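Long-range contacts in alanine racemase (Enterococcus faecalis, PDB 3E6E), which belongs to the alanine racemase family, pairing a TIM-barrel domain with a beta-rich C-terminal domain, and binds the ligand DCS where its two subunits meet: residues A[34-39]-A[62-67]; A[199-204]-A[218-223]; A[282-287]-A[315-320]. The protein carries 1 engineered substitution. All coordinates share one frame; numbering follows the deposited sequence.

Contact 1: A[34-39]-A[62-67]; sequences ALFAVV and GFCVAL
Parallel beta pairing of Ala37 and Val38 with Phe63 and Cys64 joins strands 34-38 and 62-65, neighbours in the wall of the TIM barrel and the two arms of a beta-alpha-beta crossover that runs through helices 40-44 and 48-56. Three backbone bonds join them: Ala37 N to Gly62 O (3.0 Å), Cys64 N to Ala37 O (3.1 Å) and, just past the strand, Val39 N to Cys64 O (2.9 Å). Ala37 and Phe63 share the face turned to the helices, where Phe63 packs on Ala52 and Leu74; Ala37 CB lies 4.2 Å from Phe63 CD2. On the other face Val38 CB meets Cys64 CB at 3.6 Å, and Val38 also touches the bound DCS. Near the start of the pairing the Phe36 ring lies flat on Gly62, a CH-pi contact with Gly62 CA 3.3 Å from the ring centroid and only 5° off its normal; glycine, having no side chain, lets the ring come down onto the backbone. Cys64 CB points to the same face as Phe36, and with chi1 at -58° its sulfur swings beside the Cys64 backbone N, bringing SG to the edge of the Phe36 ring, 5.3 Å from its centroid.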
loop_
_atom_site.group_PDB
_atom_site.type_symbol
_atom_site.label_atom_id
_atom_site.label_comp_id
_atom_site.label_asym_id
_atom_site.label_seq_id
_atom_site.Cartn_x
_atom_site.Cartn_y
_atom_site.Cartn_z
ATOM N N ALA A 34 -1.721 -28.630 16.511
ATOM C CA ALA A 34 -2.757 -27.846 15.860
ATOM C C ALA A 34 -2.183 -26.763 14.937
ATOM O O ALA A 34 -1.124 -26.172 15.198
ATOM C CB ALA A 34 -3.669 -27.216 16.901
ATOM N N LEU A 35 -2.905 -26.500 13.856
ATOM C CA LEU A 35 -2.469 -25.507 12.896
ATOM C C LEU A 35 -3.325 -24.268 12.986
ATOM O O LEU A 35 -4.537 -24.314 12.775
ATOM C CB LEU A 35 -2.540 -26.077 11.478
ATOM C CG LEU A 35 -2.043 -25.194 10.327
ATOM C CD1 LEU A 35 -2.920 -23.966 10.158
ATOM C CD2 LEU A 35 -0.630 -24.772 10.617
ATOM N N PHE A 36 -2.695 -23.157 13.331
ATOM C CA PHE A 36 -3.413 -21.910 13.391
ATOM C C PHE A 36 -2.953 -21.157 12.162
ATOM O O PHE A 36 -1.763 -21.172 11.818
ATOM C CB PHE A 36 -3.082 -21.140 14.674
ATOM C CG PHE A 36 -4.065 -21.370 15.792
ATOM C CD1 PHE A 36 -4.494 -22.657 16.110
ATOM C CD2 PHE A 36 -4.552 -20.306 16.539
ATOM C CE1 PHE A 36 -5.388 -22.877 17.151
ATOM C CE2 PHE A 36 -5.450 -20.519 17.587
ATOM C CZ PHE A 36 -5.866 -21.808 17.889
ATOM N N ALA A 37 -3.908 -20.525 11.487
ATOM C CA ALA A 37 -3.621 -19.760 10.284
ATOM C C ALA A 37 -3.634 -18.265 10.571
ATOM O O ALA A 37 -4.668 -17.694 10.914
ATOM C CB ALA A 37 -4.642 -20.097 9.200
ATOM N N VAL A 38 -2.473 -17.636 10.453
ATOM C CA VAL A 38 -2.375 -16.199 10.678
ATOM C C VAL A 38 -2.785 -15.539 9.368
ATOM O O VAL A 38 -2.182 -15.797 8.324
ATOM C CB VAL A 38 -0.937 -15.800 11.082
ATOM C CG1 VAL A 38 0.056 -16.686 10.392
ATOM C CG2 VAL A 38 -0.677 -14.354 10.738
ATOM N N VAL A 39 -3.832 -14.715 9.429
ATOM C CA VAL A 39 -4.359 -14.031 8.252
ATOM C C VAL A 39 -4.457 -12.520 8.413
ATOM O O VAL A 39 -5.408 -11.901 7.923
ATOM C CB VAL A 39 -5.766 -14.549 7.881
ATOM C CG1 VAL A 39 -5.716 -16.037 7.560
ATOM C CG2 VAL A 39 -6.736 -14.261 9.021
ATOM N N GLY A 62 -7.851 -22.703 14.148
ATOM C CA GLY A 62 -7.665 -21.463 14.890
ATOM C C GLY A 62 -7.080 -20.366 14.009
ATOM O O GLY A 62 -6.546 -20.659 12.930
ATOM N N PHE A 63 -7.156 -19.113 14.467
ATOM C CA PHE A 63 -6.649 -17.980 13.689
ATOM C C PHE A 63 -5.861 -16.909 14.439
ATOM O O PHE A 63 -6.197 -16.544 15.569
ATOM C CB PHE A 63 -7.807 -17.306 12.953
ATOM C CG PHE A 63 -8.585 -18.240 12.108
ATOM C CD1 PHE A 63 -9.683 -18.914 12.630
ATOM C CD2 PHE A 63 -8.176 -18.518 10.808
ATOM C CE1 PHE A 63 -10.370 -19.866 11.867
ATOM C CE2 PHE A 63 -8.845 -19.461 10.036
ATOM C CZ PHE A 63 -9.949 -20.141 10.569
ATOM N N CYS A 64 -4.820 -16.399 13.775
ATOM C CA CYS A 64 -3.953 -15.355 14.317
ATOM C C CYS A 64 -4.030 -14.094 13.471
ATOM O O CYS A 64 -3.930 -14.152 12.248
ATOM C CB CYS A 64 -2.504 -15.825 14.338
ATOM S SG CYS A 64 -2.210 -17.331 15.280
ATOM N N VAL A 65 -4.203 -12.960 14.133
ATOM C CA VAL A 65 -4.278 -11.676 13.460
ATOM C C VAL A 65 -3.456 -10.713 14.294
ATOM O O VAL A 65 -2.997 -11.070 15.376
ATOM C CB VAL A 65 -5.730 -11.149 13.374
ATOM C CG1 VAL A 65 -6.590 -12.112 12.582
ATOM C CG2 VAL A 65 -6.287 -10.944 14.781
ATOM N N ALA A 66 -3.275 -9.494 13.804
ATOM C CA ALA A 66 -2.501 -8.503 14.539
ATOM C C ALA A 66 -3.370 -7.516 15.291
ATOM O O ALA A 66 -2.979 -7.032 16.346
ATOM C CB ALA A 66 -1.601 -7.747 13.593
ATOM N N LEU A 67 -4.552 -7.226 14.751
ATOM C CA LEU A 67 -5.431 -6.239 15.358
ATOM C C LEU A 67 -6.811 -6.700 15.812
ATOM O O LEU A 67 -7.447 -7.547 15.182
ATOM C CB LEU A 67 -5.607 -5.070 14.395
ATOM C CG LEU A 67 -4.363 -4.668 13.609
ATOM C CD1 LEU A 67 -4.689 -3.444 12.785
ATOM C CD2 LEU A 67 -3.213 -4.380 14.547
#

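Contact 2: A[199-204]-A[218-223]; sequences PRYVHV and GNMIRY. With DCS (D-[3-hydroxy-2-methyl-5-phosphonooxymethyl-pyridin-4-ylmethyl]-N,O-cycloserylamide), chain D.
The closing seam of the TIM barrel, between strands 201-203 and 220-223, brings Val202 and His203 against Asn219, Met220 and Arg222; the short axes are 55° apart, with no beta bridge between them. Side chains and a water do much of the joining. Val202 O accepts from Asn219 N (2.9 Å), while Val202 N donates to Asn219 OD1 (3.3 Å) from above the plane of the amide, whose ND2 bonds weakly to Arg200 O. One water spans Val204 N and Met220 O. Further along, Met220 runs beside His203 and lays its sulfur over one face of the imidazole, SD 4.1 Å from the ring centroid; the same sulfur makes a Met-aromatic contact with Tyr201. Arg222 bends at its second and third torsions, which carries the guanidinium between His203 and the ligand, almost square to the imidazole. NH1 donates to His203 ND1 at the ring's edge, though the position of that nitrogen is less certain, and NE donates to N1 of DCS (3.0 Å), helped weakly by NH2. His203 NE2 is hydrogen-bonded to His130 ND1. Strand 165-167 flanks 201-203, strand 34-38 flanks 220-223, and helix 207-212 packs on Ile221 and Tyr223.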
loop_
_atom_site.group_PDB
_atom_site.type_symbol
_atom_site.label_atom_id
_atom_site.label_comp_id
_atom_site.label_asym_id
_atom_site.label_seq_id
_atom_site.Cartn_x
_atom_site.Cartn_y
_atom_site.Cartn_z
ATOM N N PRO A 199 -0.594 -24.737 29.647
ATOM C CA PRO A 199 -1.957 -24.510 29.164
ATOM C C PRO A 199 -2.313 -25.333 27.940
ATOM O O PRO A 199 -1.571 -26.226 27.552
ATOM C CB PRO A 199 -1.982 -23.012 28.888
ATOM C CG PRO A 199 -0.497 -22.621 28.712
ATOM C CD PRO A 199 0.350 -23.845 28.969
ATOM N N ARG A 200 -3.454 -25.030 27.334
ATOM C CA ARG A 200 -3.915 -25.760 26.161
ATOM C C ARG A 200 -2.944 -25.666 25.010
ATOM O O ARG A 200 -2.705 -26.648 24.315
ATOM C CB ARG A 200 -5.268 -25.227 25.699
ATOM C CG ARG A 200 -5.968 -26.109 24.670
ATOM C CD ARG A 200 -7.297 -25.497 24.229
ATOM N NE ARG A 200 -8.073 -24.973 25.359
ATOM C CZ ARG A 200 -9.281 -24.418 25.257
ATOM N NH1 ARG A 200 -9.874 -24.315 24.069
ATOM N NH2 ARG A 200 -9.881 -23.937 26.343
ATOM N N TYR A 201 -2.385 -24.476 24.810
ATOM C CA TYR A 201 -1.452 -24.234 23.706
ATOM C C TYR A 201 -0.029 -23.841 24.105
ATOM O O TYR A 201 0.185 -22.979 24.953
ATOM C CB TYR A 201 -2.023 -23.154 22.784
ATOM C CG TYR A 201 -3.347 -23.516 22.165
ATOM C CD1 TYR A 201 -4.506 -22.822 22.499
ATOM C CD2 TYR A 201 -3.438 -24.532 21.220
ATOM C CE1 TYR A 201 -5.731 -23.125 21.898
ATOM C CE2 TYR A 201 -4.655 -24.846 20.614
ATOM C CZ TYR A 201 -5.798 -24.136 20.952
ATOM O OH TYR A 201 -6.996 -24.416 20.322
ATOM N N VAL A 202 0.945 -24.485 23.479
ATOM C CA VAL A 202 2.339 -24.191 23.741
ATOM C C VAL A 202 2.936 -24.088 22.346
ATOM O O VAL A 202 3.264 -25.095 21.717
ATOM C CB VAL A 202 2.983 -25.323 24.558
ATOM C CG1 VAL A 202 4.377 -24.908 25.032
ATOM C CG2 VAL A 202 2.088 -25.653 25.739
ATOM N N HIS A 203 3.053 -22.856 21.858
ATOM C CA HIS A 203 3.537 -22.614 20.506
ATOM C C HIS A 203 4.696 -21.658 20.305
ATOM O O HIS A 203 4.784 -20.609 20.937
ATOM C CB HIS A 203 2.364 -22.171 19.638
ATOM C CG HIS A 203 1.469 -21.158 20.285
ATOM N ND1 HIS A 203 1.596 -19.804 20.068
ATOM C CD2 HIS A 203 0.401 -21.309 21.103
ATOM C CE1 HIS A 203 0.640 -19.163 20.720
ATOM N NE2 HIS A 203 -0.099 -20.053 21.355
ATOM N N VAL A 204 5.573 -22.030 19.379
ATOM C CA VAL A 204 6.759 -21.243 19.066
ATOM C C VAL A 204 7.003 -21.204 17.561
ATOM O O VAL A 204 7.647 -20.290 17.058
ATOM C CB VAL A 204 8.012 -21.870 19.721
ATOM C CG1 VAL A 204 7.738 -22.170 21.180
ATOM C CG2 VAL A 204 8.401 -23.149 18.989
ATOM N N GLY A 218 6.363 -28.139 20.982
ATOM C CA GLY A 218 5.165 -27.342 20.786
ATOM C C GLY A 218 4.000 -28.191 20.330
ATOM O O GLY A 218 4.201 -29.276 19.789
ATOM N N ASN A 219 2.779 -27.707 20.538
ATOM C CA ASN A 219 1.600 -28.466 20.140
ATOM C C ASN A 219 0.683 -27.695 19.180
ATOM O O ASN A 219 -0.444 -28.106 18.901
ATOM C CB ASN A 219 0.811 -28.921 21.380
ATOM C CG ASN A 219 0.207 -27.769 22.147
ATOM O OD1 ASN A 219 -0.293 -26.811 21.561
ATOM N ND2 ASN A 219 0.235 -27.861 23.472
ATOM N N MET A 220 1.189 -26.574 18.689
ATOM C CA MET A 220 0.469 -25.735 17.738
ATOM C C MET A 220 1.443 -24.796 17.033
ATOM O O MET A 220 2.337 -24.225 17.665
ATOM C CB MET A 220 -0.601 -24.893 18.432
ATOM C CG MET A 220 -1.402 -24.014 17.460
ATOM S SD MET A 220 -1.365 -22.242 17.841
ATOM C CE MET A 220 -0.026 -21.760 16.921
ATOM N N ILE A 221 1.274 -24.632 15.726
ATOM C CA ILE A 221 2.155 -23.731 15.000
ATOM C C ILE A 221 1.335 -22.632 14.370
ATOM O O ILE A 221 0.163 -22.829 14.033
ATOM C CB ILE A 221 2.944 -24.452 13.889
ATOM C CG1 ILE A 221 2.025 -24.749 12.706
ATOM C CG2 ILE A 221 3.563 -25.747 14.436
ATOM C CD1 ILE A 221 2.759 -25.341 11.538
ATOM N N ARG A 222 1.954 -21.464 14.239
ATOM C CA ARG A 222 1.308 -20.306 13.636
ATOM C C ARG A 222 1.744 -20.162 12.169
ATOM O O ARG A 222 2.580 -19.337 11.836
ATOM C CB ARG A 222 1.676 -19.051 14.424
ATOM C CG ARG A 222 0.893 -18.862 15.724
ATOM C CD ARG A 222 1.831 -18.765 16.896
ATOM N NE ARG A 222 3.022 -18.005 16.541
ATOM C CZ ARG A 222 4.087 -17.884 17.326
ATOM N NH1 ARG A 222 4.105 -18.469 18.518
ATOM N NH2 ARG A 222 5.152 -17.203 16.910
ATOM N N TYR A 223 1.148 -20.970 11.299
ATOM C CA TYR A 223 1.485 -20.977 9.878
ATOM C C TYR A 223 1.057 -19.722 9.099
ATOM O O TYR A 223 -0.141 -19.451 8.951
ATOM C CB TYR A 223 0.864 -22.209 9.218
ATOM C CG TYR A 223 1.749 -22.875 8.185
ATOM C CD1 TYR A 223 1.195 -23.576 7.122
ATOM C CD2 TYR A 223 3.142 -22.833 8.289
ATOM C CE1 TYR A 223 1.994 -24.215 6.190
ATOM C CE2 TYR A 223 3.950 -23.476 7.359
ATOM C CZ TYR A 223 3.366 -24.165 6.312
ATOM O OH TYR A 223 4.151 -24.818 5.383
HETATM N N1 DCS D . 3.572 -15.602 14.878
HETATM C C2 DCS D . 3.811 -14.232 15.222
HETATM C C2A DCS D . 3.886 -13.789 16.671
HETATM C C3 DCS D . 3.979 -13.322 14.172
HETATM O O3 DCS D . 4.205 -12.011 14.410
HETATM C C4 DCS D . 3.898 -13.809 12.804
HETATM C C4A DCS D . 4.086 -12.835 11.656
HETATM C C5 DCS D . 3.652 -15.232 12.564
HETATM C C6 DCS D . 3.494 -16.082 13.601
HETATM C C5A DCS D . 3.559 -15.832 11.182
HETATM O O4P DCS D . 4.845 -15.748 10.562
HETATM P P DCS D . 5.198 -16.266 9.098
HETATM O O1P DCS D . 4.955 -17.695 9.095
HETATM O O2P DCS D . 4.359 -15.561 8.134
HETATM O O3P DCS D . 6.611 -15.988 8.864
HETATM N N DCS D . 5.438 -12.153 11.760
HETATM C CA DCS D . 5.841 -11.206 10.808
HETATM C C DCS D . 5.868 -9.793 11.004
HETATM O O DCS D . 5.474 -9.135 12.133
HETATM N ND DCS D . 6.338 -9.230 9.918
HETATM O OG DCS D . 6.622 -10.218 8.998
HETATM C CB DCS D . 6.316 -11.415 9.543
HETATM O O HOH W 1 5.156 -24.316 17.923
#

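Contact 3: A[282-287]-A[315-320]; sequences VPIGYA and DQCMIR. With DCS (D-[3-hydroxy-2-methyl-5-phosphonooxymethyl-pyridin-4-ylmethyl]-N,O-cycloserylamide), chain F.
Val282 and Cys317 grip each other through two backbone bonds: Val282 N to Cys317 O is nearly straight (2.9 Å, 175° at the hydrogen), and Cys317 N returns to Val282 O at 3.1 Å. That carbonyl oxygen is held twice, since Ile284 N also reaches Val282 O (2.8 Å), closing an inverse gamma turn centred on Pro283. Apolar contacts accompany the bonds: Val282 CG2 rests against Ile319 CD1 (4.1 Å), and Ile284 CG2 comes 4.3 Å from Cys317 SG. Beyond the turn, Gln316 CA makes a CA-H...O contact with Ile284 O (3.3 Å). The pair is an antiparallel hydrogen-bonded one in the mixed beta sheet of the C-terminal domain, where regular pairing stops at the end of strand 277-282, although the chains stay close. A water links the two backbones, donating to Asp315 O (2.6 Å) and, weakly, to Pro283 O. Gly285 passes close beside the backbone of Asp315 and Gln316, and the chain then delivers Tyr286 to the five-membered ring of DCS, where OH makes a weak bond to OG (2.8 Å). The Asp315 side chain leaves the backbone pointing away from 282-287; its OD1 forms a salt bridge with Arg365 and its OD2 one with Lys40 of the second subunit. Tyr356 of that subunit packs against Tyr286, and its Arg139 lies on Gln316 and Met318.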
loop_
_atom_site.group_PDB
_atom_site.type_symbol
_atom_site.label_atom_id
_atom_site.label_comp_id
_atom_site.label_asym_id
_atom_site.label_seq_id
_atom_site.Cartn_x
_atom_site.Cartn_y
_atom_site.Cartn_z
ATOM N N VAL A 282 0.207 0.220 -19.505
ATOM C CA VAL A 282 -0.578 -0.603 -18.594
ATOM C C VAL A 282 -1.110 0.212 -17.409
ATOM O O VAL A 282 -0.347 0.913 -16.735
ATOM C CB VAL A 282 0.286 -1.761 -18.072
ATOM C CG1 VAL A 282 -0.549 -2.683 -17.202
ATOM C CG2 VAL A 282 0.900 -2.520 -19.245
ATOM N N PRO A 283 -2.422 0.120 -17.136
ATOM C CA PRO A 283 -3.104 0.832 -16.050
ATOM C C PRO A 283 -2.846 0.354 -14.609
ATOM O O PRO A 283 -3.781 0.088 -13.840
ATOM C CB PRO A 283 -4.577 0.741 -16.455
ATOM C CG PRO A 283 -4.644 -0.566 -17.136
ATOM C CD PRO A 283 -3.402 -0.560 -17.999
ATOM N N ILE A 284 -1.567 0.269 -14.249
ATOM C CA ILE A 284 -1.160 -0.137 -12.910
ATOM C C ILE A 284 0.066 0.683 -12.559
ATOM O O ILE A 284 1.014 0.755 -13.344
ATOM C CB ILE A 284 -0.822 -1.645 -12.847
ATOM C CG1 ILE A 284 -0.517 -2.051 -11.406
ATOM C CG2 ILE A 284 0.348 -1.964 -13.765
ATOM C CD1 ILE A 284 -0.171 -3.535 -11.257
ATOM N N GLY A 285 0.041 1.311 -11.385
ATOM C CA GLY A 285 1.156 2.152 -10.968
ATOM C C GLY A 285 1.553 1.995 -9.519
ATOM O O GLY A 285 1.077 1.093 -8.839
ATOM N N TYR A 286 2.403 2.884 -9.028
ATOM C CA TYR A 286 2.851 2.750 -7.664
ATOM C C TYR A 286 1.778 2.987 -6.622
ATOM O O TYR A 286 1.983 2.725 -5.441
ATOM C CB TYR A 286 4.090 3.625 -7.403
ATOM C CG TYR A 286 3.971 5.096 -7.704
ATOM C CD1 TYR A 286 3.297 5.958 -6.835
ATOM C CD2 TYR A 286 4.629 5.649 -8.815
ATOM C CE1 TYR A 286 3.291 7.337 -7.051
ATOM C CE2 TYR A 286 4.632 7.026 -9.049
ATOM C CZ TYR A 286 3.970 7.870 -8.159
ATOM O OH TYR A 286 4.053 9.237 -8.327
ATOM N N ALA A 287 0.624 3.464 -7.060
ATOM C CA ALA A 287 -0.476 3.708 -6.146
ATOM C C ALA A 287 -1.143 2.365 -5.905
ATOM O O ALA A 287 -1.907 2.201 -4.963
ATOM C CB ALA A 287 -1.461 4.681 -6.757
ATOM N N ASP A 315 -0.376 6.006 -11.614
ATOM C CA ASP A 315 -1.419 5.138 -12.166
ATOM C C ASP A 315 -1.150 4.247 -13.370
ATOM O O ASP A 315 -2.036 3.505 -13.790
ATOM C CB ASP A 315 -2.662 5.971 -12.438
ATOM C CG ASP A 315 -3.435 6.247 -11.184
ATOM O OD1 ASP A 315 -3.954 5.265 -10.625
ATOM O OD2 ASP A 315 -3.519 7.420 -10.754
ATOM N N GLN A 316 0.047 4.305 -13.935
ATOM C CA GLN A 316 0.362 3.443 -15.069
ATOM C C GLN A 316 1.845 3.405 -15.367
ATOM O O GLN A 316 2.640 4.137 -14.765
ATOM C CB GLN A 316 -0.381 3.897 -16.323
ATOM C CG GLN A 316 -0.092 5.319 -16.730
ATOM C CD GLN A 316 -1.203 6.261 -16.335
ATOM O OE1 GLN A 316 -1.436 6.503 -15.156
ATOM N NE2 GLN A 316 -1.902 6.794 -17.328
ATOM N N CYS A 317 2.222 2.526 -16.285
ATOM C CA CYS A 317 3.612 2.410 -16.675
ATOM C C CYS A 317 3.716 1.899 -18.100
ATOM O O CYS A 317 2.841 1.178 -18.588
ATOM C CB CYS A 317 4.377 1.503 -15.697
ATOM S SG CYS A 317 3.812 -0.197 -15.530
ATOM N N MET A 318 4.775 2.296 -18.787
ATOM C CA MET A 318 4.951 1.868 -20.165
ATOM C C MET A 318 6.037 0.816 -20.321
ATOM O O MET A 318 7.097 0.884 -19.687
ATOM C CB MET A 318 5.250 3.058 -21.077
ATOM C CG MET A 318 5.509 4.362 -20.371
ATOM S SD MET A 318 4.036 5.081 -19.639
ATOM C CE MET A 318 4.552 5.191 -17.952
ATOM N N ILE A 319 5.752 -0.151 -21.186
ATOM C CA ILE A 319 6.648 -1.260 -21.457
ATOM C C ILE A 319 7.024 -1.351 -22.931
ATOM O O ILE A 319 6.307 -0.867 -23.810
ATOM C CB ILE A 319 6.001 -2.602 -21.041
ATOM C CG1 ILE A 319 4.772 -2.879 -21.913
ATOM C CG2 ILE A 319 5.605 -2.555 -19.565
ATOM C CD1 ILE A 319 3.983 -4.088 -21.483
ATOM N N ARG A 320 8.155 -1.999 -23.185
ATOM C CA ARG A 320 8.681 -2.181 -24.529
ATOM C C ARG A 320 8.223 -3.509 -25.100
ATOM O O ARG A 320 8.705 -4.570 -24.705
ATOM C CB ARG A 320 10.210 -2.109 -24.490
ATOM C CG ARG A 320 10.937 -2.846 -25.597
ATOM C CD ARG A 320 12.073 -3.650 -24.973
ATOM N NE ARG A 320 13.401 -3.113 -25.247
ATOM C CZ ARG A 320 13.735 -1.829 -25.177
ATOM N NH1 ARG A 320 12.834 -0.921 -24.842
ATOM N NH2 ARG A 320 14.981 -1.455 -25.445
HETATM N N1 DCS F . -2.318 15.512 -15.154
HETATM C C2 DCS F . -2.135 14.136 -15.493
HETATM C C2A DCS F . -2.528 13.604 -16.871
HETATM C C3 DCS F . -1.593 13.310 -14.503
HETATM O O3 DCS F . -1.390 11.992 -14.733
HETATM C C4 DCS F . -1.239 13.894 -13.207
HETATM C C4A DCS F . -0.655 13.012 -12.152
HETATM C C5 DCS F . -1.466 15.329 -12.954
HETATM C C6 DCS F . -1.998 16.087 -13.941
HETATM C C5A DCS F . -1.131 16.054 -11.618
HETATM O O4P DCS F . 0.294 16.112 -11.369
HETATM P P DCS F . 1.008 16.796 -10.087
HETATM O O1P DCS F . 0.662 18.218 -10.094
HETATM O O2P DCS F . 0.536 16.133 -8.867
HETATM O O3P DCS F . 2.440 16.620 -10.239
HETATM N N DCS F . 0.715 12.560 -12.582
HETATM C CA DCS F . 1.449 11.732 -11.741
HETATM C C DCS F . 1.513 10.312 -11.829
HETATM O O DCS F . 0.866 9.543 -12.742
HETATM N ND DCS F . 2.299 9.872 -10.883
HETATM O OG DCS F . 2.763 10.959 -10.159
HETATM C CB DCS F . 2.243 12.087 -10.685
HETATM O O HOH W 2 -4.521 2.923 -13.477
#

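Contacts 1 and 2 belong to one parallel barrel sheet and touch directly, because strands 34-38 and 220-223 are neighbours: Ala34 O lies 2.9 Å from Ile221 N, a probable hydrogen bond. Contact 1 is wholly buried and built on regular parallel pairing, whereas contact 2 is partly buried and relies more on side chains and a water. Contact 3 is buried too, but antiparallel, in the other domain, its centre about 34 Å from that of contact 1 and 43 Å from that of contact 2. In the dimer, the C-terminal domain of one subunit meets the barrel of the other: Asp315 of contact 3 packs on Ala66 of the second subunit, and Tyr286 meets a DCS hydrogen-bonded to Arg222 of that subunit.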